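Local coordinates for protein galactose mutarotase related enzyme (Lactobacillus casei, PDB 3Q1N) that probably binds carbohydrate and may act as an isomerase of the aldose 1-epimerase family, interconverting the anomers of a sugar, at residues T40-R44 with H45-L49; Y68-Q72 with H73-R77; D201-G205 with G206-L210; E266-W270 with Y271-G275. All coordinates share one frame; numbering follows the deposited sequence. Where two conformers were deposited one is given.

Contact 1 (T40-R44 with H45-L49); sequences TFWNR and HAPIL. With EDO (1,2-ethanediol), chain K.
Trp42 and Pro47 reach for each other from opposite directions and make the apolar part of this local contact, just ahead of strand 48-49. The far corner of the indole, CH2 of Trp42, lies 3.6 Å from CD of Pro47, an oblique approach. The indole swings there because its CG is anti to the backbone N of Trp42 (chi1 -168°). At the ring's edge, near its plane, CZ3 of Trp42 comes within 3.7 Å of the carbonyl O of His45. CB of Arg44 lies over one indole face, offset toward the rim, while the extended arginine chain crosses Pro47 at about a right angle. Trp242 meets the indole edge-to-face, and His45 packs a ring face against the carbonyl O of Arg44. The polar part is carried by ligand and neighbours. NE1 of Trp42 donates to O2 of a bound ethanediol over 3.0 Å, at an N-H...O angle of 150°, and ND1 of His45 is hydrogen-bonded to O of Trp35. Trp42 therefore offers an aromatic surface with its one N-H directed at a small hydroxyl compound. That chemistry is consistent with a sugar-binding pocket, although the ethanediol itself probably comes from the crystallisation liquor.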
loop_
_atom_site.group_PDB
_atom_site.type_symbol
_atom_site.label_atom_id
_atom_site.label_comp_id
_atom_site.label_asym_id
_atom_site.label_seq_id
_atom_site.Cartn_x
_atom_site.Cartn_y
_atom_site.Cartn_z
ATOM N N THR A 40 15.808 -8.507 10.174
ATOM C CA THR A 40 17.037 -7.759 9.922
ATOM C C THR A 40 16.720 -6.413 9.247
ATOM O O THR A 40 17.300 -5.385 9.607
ATOM C CB THR A 40 17.991 -8.601 9.066
ATOM O OG1 THR A 40 18.145 -9.898 9.671
ATOM C CG2 THR A 40 19.380 -7.901 8.910
ATOM N N PHE A 41 15.733 -6.417 8.338
ATOM C CA PHE A 41 15.354 -5.222 7.570
ATOM C C PHE A 41 13.921 -4.756 7.800
ATOM O O PHE A 41 13.678 -3.566 7.947
ATOM C CB PHE A 41 15.560 -5.503 6.081
ATOM C CG PHE A 41 16.977 -5.858 5.742
ATOM C CD1 PHE A 41 17.934 -4.862 5.669
ATOM C CD2 PHE A 41 17.347 -7.170 5.484
ATOM C CE1 PHE A 41 19.277 -5.181 5.368
ATOM C CE2 PHE A 41 18.680 -7.499 5.185
ATOM C CZ PHE A 41 19.637 -6.502 5.119
ATOM N N TRP A 42 12.971 -5.689 7.796
ATOM C CA TRP A 42 11.566 -5.332 7.997
ATOM C C TRP A 42 10.756 -6.581 8.273
ATOM O O TRP A 42 10.810 -7.528 7.516
ATOM C CB TRP A 42 11.003 -4.602 6.748
ATOM C CG TRP A 42 9.692 -3.972 6.952
ATOM C CD1 TRP A 42 9.324 -3.164 8.000
ATOM C CD2 TRP A 42 8.538 -4.041 6.077
ATOM N NE1 TRP A 42 8.021 -2.770 7.846
ATOM C CE2 TRP A 42 7.525 -3.282 6.669
ATOM C CE3 TRP A 42 8.268 -4.699 4.872
ATOM C CZ2 TRP A 42 6.248 -3.146 6.084
ATOM C CZ3 TRP A 42 6.989 -4.561 4.299
ATOM C CH2 TRP A 42 6.017 -3.800 4.902
ATOM N N ASN A 43 10.015 -6.598 9.362
ATOM C CA ASN A 43 9.373 -7.814 9.781
ATOM C C ASN A 43 7.958 -8.031 9.254
ATOM O O ASN A 43 7.247 -8.872 9.789
ATOM C CB ASN A 43 9.385 -7.926 11.306
ATOM C CG ASN A 43 8.669 -6.816 11.990
ATOM O OD1 ASN A 43 8.041 -5.945 11.368
ATOM N ND2 ASN A 43 8.790 -6.795 13.326
ATOM N N ARG A 44 7.547 -7.266 8.231
ATOM C CA ARG A 44 6.239 -7.466 7.613
ATOM C C ARG A 44 6.395 -7.797 6.127
ATOM O O ARG A 44 7.534 -7.941 5.643
ATOM C CB ARG A 44 5.389 -6.249 7.831
ATOM C CG ARG A 44 5.221 -5.989 9.321
ATOM C CD ARG A 44 4.571 -4.701 9.590
ATOM N NE ARG A 44 4.573 -4.405 11.030
ATOM C CZ ARG A 44 3.629 -4.784 11.904
ATOM N NH1 ARG A 44 2.548 -5.478 11.546
ATOM N NH2 ARG A 44 3.757 -4.427 13.183
ATOM N N HIS A 45 5.273 -7.970 5.423
ATOM C CA HIS A 45 5.347 -8.406 4.017
ATOM C C HIS A 45 4.578 -7.428 3.100
ATOM O O HIS A 45 5.133 -6.868 2.164
ATOM C CB HIS A 45 4.767 -9.843 3.844
ATOM C CG HIS A 45 5.256 -10.841 4.844
ATOM N ND1 HIS A 45 6.256 -11.749 4.554
ATOM C CD2 HIS A 45 4.895 -11.068 6.133
ATOM C CE1 HIS A 45 6.474 -12.513 5.623
ATOM N NE2 HIS A 45 5.653 -12.130 6.589
ATOM N N ALA A 46 3.290 -7.258 3.375
ATOM C CA ALA A 46 2.407 -6.434 2.521
ATOM C C ALA A 46 1.129 -6.003 3.254
ATOM O O ALA A 46 0.000 -6.413 2.868
ATOM C CB ALA A 46 2.067 -7.226 1.183
ATOM N N PRO A 47 1.289 -5.206 4.320
ATOM C CA PRO A 47 0.095 -4.846 5.079
ATOM C C PRO A 47 -0.956 -4.004 4.355
ATOM O O PRO A 47 -0.647 -3.203 3.430
ATOM C CB PRO A 47 0.622 -4.023 6.259
ATOM C CG PRO A 47 2.099 -4.179 6.251
ATOM C CD PRO A 47 2.527 -4.670 4.908
ATOM N N ILE A 48 -2.192 -4.173 4.842
ATOM C CA ILE A 48 -3.281 -3.286 4.490
ATOM C C ILE A 48 -3.281 -2.116 5.457
ATOM O O ILE A 48 -3.088 -2.312 6.680
ATOM C CB ILE A 48 -4.648 -4.029 4.523
ATOM C CG1 ILE A 48 -4.675 -5.090 3.425
ATOM C CG2 ILE A 48 -5.820 -2.998 4.327
ATOM C CD1 ILE A 48 -5.918 -6.040 3.459
ATOM N N LEU A 49 -3.493 -0.917 4.923
ATOM C CA LEU A 49 -3.455 0.354 5.673
ATOM C C LEU A 49 -4.867 0.931 5.678
ATOM O O LEU A 49 -5.351 1.401 4.664
ATOM C CB LEU A 49 -2.469 1.325 5.015
ATOM C CG LEU A 49 -1.088 0.807 4.617
ATOM C CD1 LEU A 49 -0.317 1.928 3.898
ATOM C CD2 LEU A 49 -0.315 0.290 5.819
HETATM C C1 EDO K . 7.893 0.980 7.868
HETATM O O1 EDO K . 7.742 1.898 8.947
HETATM C C2 EDO K . 6.589 0.222 7.692
HETATM O O2 EDO K . 6.308 -0.539 8.883
#

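Contact 2 (Y68-Q72 with H73-R77); sequences YPMSQ and HGFAR. With NO3 (nitrate ion), chain B; NO3 (nitrate ion), chain C; NO3 (nitrate ion), chain D.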
loop_
_atom_site.group_PDB
_atom_site.type_symbol
_atom_site.label_atom_id
_atom_site.label_comp_id
_atom_site.label_asym_id
_atom_site.label_seq_id
_atom_site.Cartn_x
_atom_site.Cartn_y
_atom_site.Cartn_z
ATOM N N TYR A 68 -9.622 12.015 18.661
ATOM C CA TYR A 68 -9.430 10.559 18.840
ATOM C C TYR A 68 -7.975 10.168 18.608
ATOM O O TYR A 68 -7.258 10.841 17.857
ATOM C CB TYR A 68 -10.296 9.751 17.849
ATOM C CG TYR A 68 -11.764 9.935 18.097
ATOM C CD1 TYR A 68 -12.394 11.080 17.650
ATOM C CD2 TYR A 68 -12.501 9.000 18.843
ATOM C CE1 TYR A 68 -13.736 11.307 17.899
ATOM C CE2 TYR A 68 -13.880 9.228 19.098
ATOM C CZ TYR A 68 -14.461 10.376 18.611
ATOM O OH TYR A 68 -15.798 10.682 18.805
ATOM N N PRO A 69 -7.542 9.052 19.215
ATOM C CA PRO A 69 -6.218 8.505 18.997
ATOM C C PRO A 69 -6.192 7.686 17.712
ATOM O O PRO A 69 -7.214 7.106 17.317
ATOM C CB PRO A 69 -6.007 7.637 20.254
ATOM C CG PRO A 69 -7.397 7.130 20.572
ATOM C CD PRO A 69 -8.324 8.244 20.182
HETATM N N MSE A 70 -5.058 7.675 17.019
HETATM C CA MSE A 70 -4.908 6.849 15.819
HETATM C C MSE A 70 -3.497 6.315 15.745
HETATM O O MSE A 70 -2.514 7.052 15.895
HETATM C CB MSE A 70 -5.249 7.578 14.541
HETATM C CG MSE A 70 -5.129 6.750 13.242
HETATM SE SE MSE A 70 -6.212 5.138 13.236
HETATM C CE MSE A 70 -7.931 6.009 13.516
ATOM N N SER A 71 -3.413 5.019 15.476
ATOM C CA SER A 71 -2.140 4.342 15.385
ATOM C C SER A 71 -1.529 4.584 14.005
ATOM O O SER A 71 -2.256 4.792 13.033
ATOM C CB SER A 71 -2.290 2.851 15.638
ATOM O OG SER A 71 -3.498 2.351 15.074
ATOM N N GLN A 72 -0.209 4.559 13.945
ATOM C CA GLN A 72 0.490 4.601 12.664
ATOM C C GLN A 72 0.067 3.382 11.817
ATOM O O GLN A 72 -0.109 2.307 12.342
ATOM C CB GLN A 72 2.016 4.597 12.938
ATOM C CG GLN A 72 2.884 4.622 11.695
ATOM C CD GLN A 72 4.382 4.674 12.044
ATOM O OE1 GLN A 72 4.762 4.579 13.233
ATOM N NE2 GLN A 72 5.221 4.856 11.020
ATOM N N HIS A 73 -0.090 3.577 10.514
ATOM C CA HIS A 73 -0.514 2.585 9.545
ATOM C C HIS A 73 -1.993 2.144 9.745
ATOM O O HIS A 73 -2.417 1.146 9.161
ATOM C CB HIS A 73 0.377 1.300 9.570
ATOM C CG HIS A 73 1.848 1.538 9.711
ATOM N ND1 HIS A 73 2.622 2.056 8.693
ATOM C CD2 HIS A 73 2.701 1.261 10.734
ATOM C CE1 HIS A 73 3.883 2.132 9.101
ATOM N NE2 HIS A 73 3.963 1.641 10.334
ATOM N N GLY A 74 -2.760 2.853 10.566
ATOM C CA GLY A 74 -4.148 2.471 10.801
ATOM C C GLY A 74 -4.229 1.278 11.754
ATOM O O GLY A 74 -3.363 1.103 12.624
ATOM N N PHE A 75 -5.309 0.522 11.652
ATOM C CA PHE A 75 -5.523 -0.613 12.529
ATOM C C PHE A 75 -6.097 -1.891 11.905
ATOM O O PHE A 75 -6.140 -2.924 12.574
ATOM C CB PHE A 75 -6.386 -0.208 13.735
ATOM C CG PHE A 75 -7.705 0.361 13.378
ATOM C CD1 PHE A 75 -8.662 -0.416 12.788
ATOM C CD2 PHE A 75 -8.021 1.704 13.665
ATOM C CE1 PHE A 75 -9.873 0.108 12.446
ATOM C CE2 PHE A 75 -9.264 2.223 13.344
ATOM C CZ PHE A 75 -10.194 1.412 12.719
ATOM N N ALA A 76 -6.460 -1.865 10.631
ATOM C CA ALA A 76 -6.999 -3.078 9.966
ATOM C C ALA A 76 -5.946 -4.212 10.017
ATOM O O ALA A 76 -6.280 -5.381 10.107
ATOM C CB ALA A 76 -7.422 -2.782 8.522
ATOM N N ARG A 77 -4.678 -3.843 9.902
ATOM C CA ARG A 77 -3.578 -4.776 9.864
ATOM C C ARG A 77 -3.452 -5.486 11.202
ATOM O O ARG A 77 -2.771 -6.513 11.306
ATOM C CB ARG A 77 -2.258 -4.032 9.501
ATOM C CG ARG A 77 -1.778 -3.024 10.553
ATOM C CD ARG A 77 -0.370 -2.459 10.235
ATOM N NE ARG A 77 0.295 -2.088 11.469
ATOM C CZ ARG A 77 1.600 -1.866 11.642
ATOM N NH1 ARG A 77 2.462 -1.925 10.643
ATOM N NH2 ARG A 77 2.043 -1.558 12.855
HETATM N N NO3 B . 3.091 -1.205 7.681
HETATM O O1 NO3 B . 1.801 -1.578 8.016
HETATM O O2 NO3 B . 3.374 -0.528 6.528
HETATM O O3 NO3 B . 4.122 -1.499 8.516
HETATM N N NO3 C . 2.355 3.400 5.888
HETATM O O1 NO3 C . 1.315 3.252 6.791
HETATM O O2 NO3 C . 2.316 4.265 4.820
HETATM O O3 NO3 C . 3.518 2.706 6.087
HETATM N N NO3 D . 5.010 5.503 7.653
HETATM O O1 NO3 D . 4.934 6.282 6.534
HETATM O O2 NO3 D . 6.006 4.558 7.780
HETATM O O3 NO3 D . 4.083 5.667 8.642
#
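Gln72 extends with CG anti to the backbone N (chi1 179°), while His73 turns its CG beside its own N (chi1 -41°), and the two side chains run together in the same direction. CG of Gln72 sits over the centre of the imidazole, a CH-pi contact of 3.5 Å to the ring centroid of His73, and amide and ring planes are only 16° apart. Nitrates, probably from the crystallisation liquor, surround this stack. ND1 of His73 donates to O1 of one nitrate at 2.6 Å, NE2 of Gln72 to O3 of a second at 2.8 Å, and a third lies over the imidazole face opposite Gln72, weakly bonded to NH1 of Arg77. With His73 exchanged for an alanine, the nitrate at ND1 would probably lose this N-H donor and the Gln72 chain the ring it lies on. In the backbone of the same turn, N of Gly74 donates to O of Ser71 at 3.2 Å, and OG of Ser71 returns a bond of 2.8 Å to O of Gly74 from above the carbonyl plane. SE of selenomethionine Met70 approaches the Phe75 ring obliquely, 3.9 Å from CD2, a Met-aromatic contact. Ser71 to Gly74 form a type II beta turn, which presents Gln72 and His73 to a pocket occupied here by nitrate ions, as might suit the probable carbohydrate site of an aldose 1-epimerase-like protein.

Contact 3 (D201-G205 with G206-L210); sequences DLLDG and GLVIL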
loop_
_atom_site.group_PDB
_atom_site.type_symbol
_atom_site.label_atom_id
_atom_site.label_comp_id
_atom_site.label_asym_id
_atom_site.label_seq_id
_atom_site.Cartn_x
_atom_site.Cartn_y
_atom_site.Cartn_z
ATOM N N ASP A 201 20.261 6.800 -2.860
ATOM C CA ASP A 201 20.307 8.261 -2.931
ATOM C C ASP A 201 18.901 8.883 -2.963
ATOM O O ASP A 201 18.649 9.859 -2.263
ATOM C CB ASP A 201 21.120 8.739 -4.138
ATOM C CG ASP A 201 22.638 8.741 -3.881
ATOM O OD1 ASP A 201 23.093 8.431 -2.759
ATOM O OD2 ASP A 201 23.378 9.051 -4.828
ATOM N N LEU A 202 17.996 8.314 -3.757
ATOM C CA LEU A 202 16.602 8.751 -3.779
ATOM C C LEU A 202 15.890 8.368 -2.465
ATOM O O LEU A 202 15.220 9.201 -1.829
ATOM C CB LEU A 202 15.851 8.108 -4.952
ATOM C CG LEU A 202 14.329 8.392 -5.055
ATOM C CD1 LEU A 202 14.041 9.877 -5.329
ATOM C CD2 LEU A 202 13.643 7.460 -6.081
ATOM N N LEU A 203 15.996 7.105 -2.075
ATOM C CA LEU A 203 15.065 6.586 -1.040
ATOM C C LEU A 203 15.494 6.829 0.412
ATOM O O LEU A 203 14.672 6.710 1.321
ATOM C CB LEU A 203 14.769 5.095 -1.286
ATOM C CG LEU A 203 14.037 4.839 -2.609
ATOM C CD1 LEU A 203 14.071 3.359 -2.942
ATOM C CD2 LEU A 203 12.580 5.400 -2.583
ATOM N N ASP A 204 16.753 7.163 0.632
ATOM C CA ASP A 204 17.274 7.323 1.994
ATOM C C ASP A 204 16.639 8.476 2.728
ATOM O O ASP A 204 16.653 8.491 3.964
ATOM C CB ASP A 204 18.808 7.448 1.988
ATOM C CG ASP A 204 19.509 6.089 1.922
ATOM O OD1 ASP A 204 18.833 5.059 2.036
ATOM O OD2 ASP A 204 20.738 6.024 1.724
ATOM N N GLY A 205 16.048 9.417 1.992
ATOM C CA GLY A 205 15.332 10.551 2.574
ATOM C C GLY A 205 13.880 10.273 2.929
ATOM O O GLY A 205 13.124 11.198 3.287
ATOM N N GLY A 206 13.459 9.016 2.803
ATOM C CA GLY A 206 12.112 8.642 3.162
ATOM C C GLY A 206 11.258 8.285 1.985
ATOM O O GLY A 206 11.679 8.366 0.812
ATOM N N LEU A 207 10.045 7.873 2.311
ATOM C CA LEU A 207 9.061 7.472 1.322
ATOM C C LEU A 207 8.873 8.531 0.189
ATOM O O LEU A 207 8.892 9.747 0.441
ATOM C CB LEU A 207 7.733 7.191 2.023
ATOM C CG LEU A 207 6.885 8.343 2.574
ATOM C CD1 LEU A 207 5.565 7.775 3.065
ATOM C CD2 LEU A 207 7.592 9.158 3.695
ATOM N N VAL A 208 8.765 8.047 -1.055
ATOM C CA VAL A 208 8.525 8.863 -2.241
ATOM C C VAL A 208 7.085 8.638 -2.718
ATOM O O VAL A 208 6.741 7.597 -3.273
ATOM C CB VAL A 208 9.527 8.496 -3.377
ATOM C CG1 VAL A 208 9.248 9.331 -4.671
ATOM C CG2 VAL A 208 10.993 8.736 -2.895
ATOM N N ILE A 209 6.227 9.601 -2.438
ATOM C CA ILE A 209 4.801 9.495 -2.774
ATOM C C ILE A 209 4.510 10.201 -4.095
ATOM O O ILE A 209 4.460 11.420 -4.135
ATOM C CB ILE A 209 3.896 10.111 -1.679
ATOM C CG1 ILE A 209 4.290 9.624 -0.297
ATOM C CG2 ILE A 209 2.427 9.784 -1.999
ATOM C CD1 ILE A 209 3.576 10.394 0.860
ATOM N N LEU A 210 4.333 9.449 -5.170
ATOM C CA LEU A 210 4.047 10.044 -6.480
ATOM C C LEU A 210 2.659 10.658 -6.504
ATOM O O LEU A 210 1.652 10.015 -6.134
ATOM C CB LEU A 210 4.138 8.993 -7.609
ATOM C CG LEU A 210 5.467 8.253 -7.717
ATOM C CD1 LEU A 210 5.388 7.273 -8.902
ATOM C CD2 LEU A 210 6.633 9.192 -7.920
HETATM O O HOH W 1 13.378 10.141 -0.178
#
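Leu203 lays its CD2 methyl against CG2 of Val208 at 3.7 Å, the two side chains crossing at about a right angle. Between helix 200-203 and strand 208-210 the chain reverses in a type I beta turn from Leu203 to Gly206. Leu202 joins the same methyl from its own branch point: its CG lies 4.0 Å from CG2 of Val208, and its CD1 is nearly as close. With CG2 anti to the carbonyl carbon of Val208 and CG1 anti to the backbone N (chi1 178°), this one methyl serves both leucines. Strand 208-210 pairs with strand 238-242, whose Ile241 also touches Leu203, so Leu202, Leu203 and Val208 form the apolar join between the short helix and the sheet. The turn is closed by N of Gly206, which donates to O of Leu203 over 3.0 Å, with an N-H...O angle of 156°, from above the carbonyl plane. Gly206 has a phi of 110°, and a side chain there would run into the carbonyl O of Gly205. OD1 of Asp204 accepts from N of His246. A water bridges two carbonyls, donating to O of Leu202 and to O of Gly206, each at 2.6 Å.

Contact 4 (E266-W270 with Y271-G275); sequences EPTDW and YTKLG
Lys273 and Trp270 lie side by side and point the same way, the lysine chain fully extended along the indole. CD of Lys273 rests over the face of the five-membered ring, a CH-pi contact 3.9 Å from its centroid, inclined 30° to the ring normal. Beyond it a water sits at the indole edge, in its plane, and accepts from both NE1 of Trp270 and NZ of Lys273, each at 2.9 Å. The ammonium group has a further, long and weak ion pair with Asp262. Nearer the backbone, CG2 of Thr268 packs against CB of Lys273 at 3.7 Å, the two side chains crossing at about a right angle. Asp269 organises the backbone turn. Its OD1 is brought to N of Tyr271 by a chi1 of -179°, which turns the carboxylate away from the residue's own N; the bond is 3.1 Å and comes from well above the carboxylate plane. The carbonyl O of Asp269 accepts from N of Thr272 at 2.9 Å and, more weakly, from N of Lys273. OD1 also accepts from N of Gly64, so a leucine at Asp269 would probably leave both the Tyr271 and Gly64 amides without their shared acceptor. The turn lies between strands 251-258 and 277-279, against the hairpin of strands 60-63 and 66-69: Trp270 stacks on Tyr61, Thr268 and Trp270 share backbone bonds with Arg62, and Tyr271 bonds through OH to Ser135.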
loop_
_atom_site.group_PDB
_atom_site.type_symbol
_atom_site.label_atom_id
_atom_site.label_comp_id
_atom_site.label_asym_id
_atom_site.label_seq_id
_atom_site.Cartn_x
_atom_site.Cartn_y
_atom_site.Cartn_z
ATOM N N GLU A 266 -0.775 20.569 13.520
ATOM C CA GLU A 266 -1.788 20.221 14.505
ATOM C C GLU A 266 -2.633 19.024 14.047
ATOM O O GLU A 266 -2.654 18.686 12.855
ATOM C CB GLU A 266 -2.665 21.442 14.802
ATOM C CG GLU A 266 -3.513 21.857 13.611
ATOM C CD GLU A 266 -4.331 23.081 13.891
ATOM O OE1 GLU A 266 -3.755 24.147 14.255
ATOM O OE2 GLU A 266 -5.563 22.966 13.738
ATOM N N PRO A 267 -3.298 18.351 14.980
ATOM C CA PRO A 267 -4.184 17.248 14.597
ATOM C C PRO A 267 -5.239 17.688 13.548
ATOM O O PRO A 267 -5.812 18.808 13.605
ATOM C CB PRO A 267 -4.817 16.849 15.931
ATOM C CG PRO A 267 -3.710 17.152 16.895
ATOM C CD PRO A 267 -3.271 18.508 16.453
ATOM N N THR A 268 -5.440 16.815 12.564
ATOM C CA THR A 268 -6.200 17.145 11.369
ATOM C C THR A 268 -7.616 16.635 11.460
ATOM O O THR A 268 -7.831 15.532 11.906
ATOM C CB THR A 268 -5.571 16.450 10.148
ATOM O OG1 THR A 268 -4.152 16.716 10.145
ATOM C CG2 THR A 268 -6.237 16.983 8.898
ATOM N N ASP A 269 -8.586 17.452 11.074
ATOM C CA ASP A 269 -9.964 16.962 10.912
ATOM C C ASP A 269 -10.014 16.006 9.750
ATOM O O ASP A 269 -9.713 16.355 8.587
ATOM C CB ASP A 269 -10.867 18.158 10.661
ATOM C CG ASP A 269 -12.334 17.798 10.501
ATOM O OD1 ASP A 269 -12.731 16.643 10.724
ATOM O OD2 ASP A 269 -13.109 18.733 10.137
ATOM N N TRP A 270 -10.372 14.768 10.034
ATOM C CA TRP A 270 -10.409 13.790 8.934
ATOM C C TRP A 270 -11.463 14.071 7.872
ATOM O O TRP A 270 -11.375 13.529 6.756
ATOM C CB TRP A 270 -10.579 12.386 9.460
ATOM C CG TRP A 270 -9.290 11.718 9.857
ATOM C CD1 TRP A 270 -8.125 12.341 10.183
ATOM C CD2 TRP A 270 -9.039 10.320 9.955
ATOM N NE1 TRP A 270 -7.173 11.431 10.503
ATOM C CE2 TRP A 270 -7.707 10.169 10.382
ATOM C CE3 TRP A 270 -9.805 9.182 9.735
ATOM C CZ2 TRP A 270 -7.140 8.912 10.591
ATOM C CZ3 TRP A 270 -9.250 7.961 9.943
ATOM C CH2 TRP A 270 -7.930 7.826 10.353
ATOM N N TYR A 271 -12.413 14.935 8.183
ATOM C CA TYR A 271 -13.373 15.380 7.172
ATOM C C TYR A 271 -12.787 16.356 6.150
ATOM O O TYR A 271 -13.443 16.655 5.130
ATOM C CB TYR A 271 -14.591 16.035 7.835
ATOM C CG TYR A 271 -15.448 15.013 8.580
ATOM C CD1 TYR A 271 -16.066 13.951 7.900
ATOM C CD2 TYR A 271 -15.676 15.115 9.961
ATOM C CE1 TYR A 271 -16.834 12.994 8.589
ATOM C CE2 TYR A 271 -16.440 14.149 10.658
ATOM C CZ TYR A 271 -17.044 13.112 9.952
ATOM O OH TYR A 271 -17.801 12.211 10.646
ATOM N N THR A 272 -11.572 16.857 6.388
ATOM C CA THR A 272 -10.906 17.709 5.388
ATOM C C THR A 272 -9.455 17.255 5.065
ATOM O O THR A 272 -8.800 17.896 4.222
ATOM C CB THR A 272 -10.796 19.171 5.894
ATOM O OG1 THR A 272 -10.028 19.206 7.104
ATOM C CG2 THR A 272 -12.168 19.795 6.132
ATOM N N LYS A 273 -8.986 16.189 5.714
ATOM C CA LYS A 273 -7.617 15.653 5.559
ATOM C C LYS A 273 -7.363 15.297 4.092
ATOM O O LYS A 273 -8.166 14.600 3.458
ATOM C CB LYS A 273 -7.408 14.439 6.466
ATOM C CG LYS A 273 -6.095 13.715 6.335
ATOM C CD LYS A 273 -5.967 12.509 7.294
ATOM C CE LYS A 273 -4.711 11.722 7.078
ATOM N NZ LYS A 273 -4.554 10.575 8.046
ATOM N N LEU A 274 -6.290 15.825 3.532
ATOM C CA LEU A 274 -6.022 15.600 2.102
ATOM C C LEU A 274 -5.881 14.110 1.857
ATOM O O LEU A 274 -5.137 13.422 2.565
ATOM C CB LEU A 274 -4.765 16.311 1.646
ATOM C CG LEU A 274 -4.469 16.302 0.150
ATOM C CD1 LEU A 274 -5.539 17.168 -0.566
ATOM C CD2 LEU A 274 -3.027 16.803 -0.174
ATOM N N GLY A 275 -6.583 13.641 0.821
ATOM C CA GLY A 275 -6.562 12.244 0.404
ATOM C C GLY A 275 -7.653 11.373 1.011
ATOM O O GLY A 275 -7.848 10.228 0.573
HETATM O O HOH W 2 -4.281 11.398 10.820
#

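The contacts follow one another along the chain in numbered order, all within the aldose 1-epimerase region of a single, mostly beta protein. Contacts 1 and 2, with centres 15 Å apart, touch: NE of Arg44 lies 3.3 Å from NH1 of Arg77, near a bound nitrate, and Leu49 packs on His73. Contact 2 also meets contact 4, again 15 Å between centres, where CE of Met70 reaches CH2 of Trp270 at 3.6 Å. Contact 3 touches none of the others, but strands 48-49 and 208-210 belong to the same six-stranded antiparallel sheet. Contacts 1, 2 and 4 thus touch in sequence, 1 to 2 and 2 to 4, with the first two beside the nitrate- and ethanediol-occupied pocket.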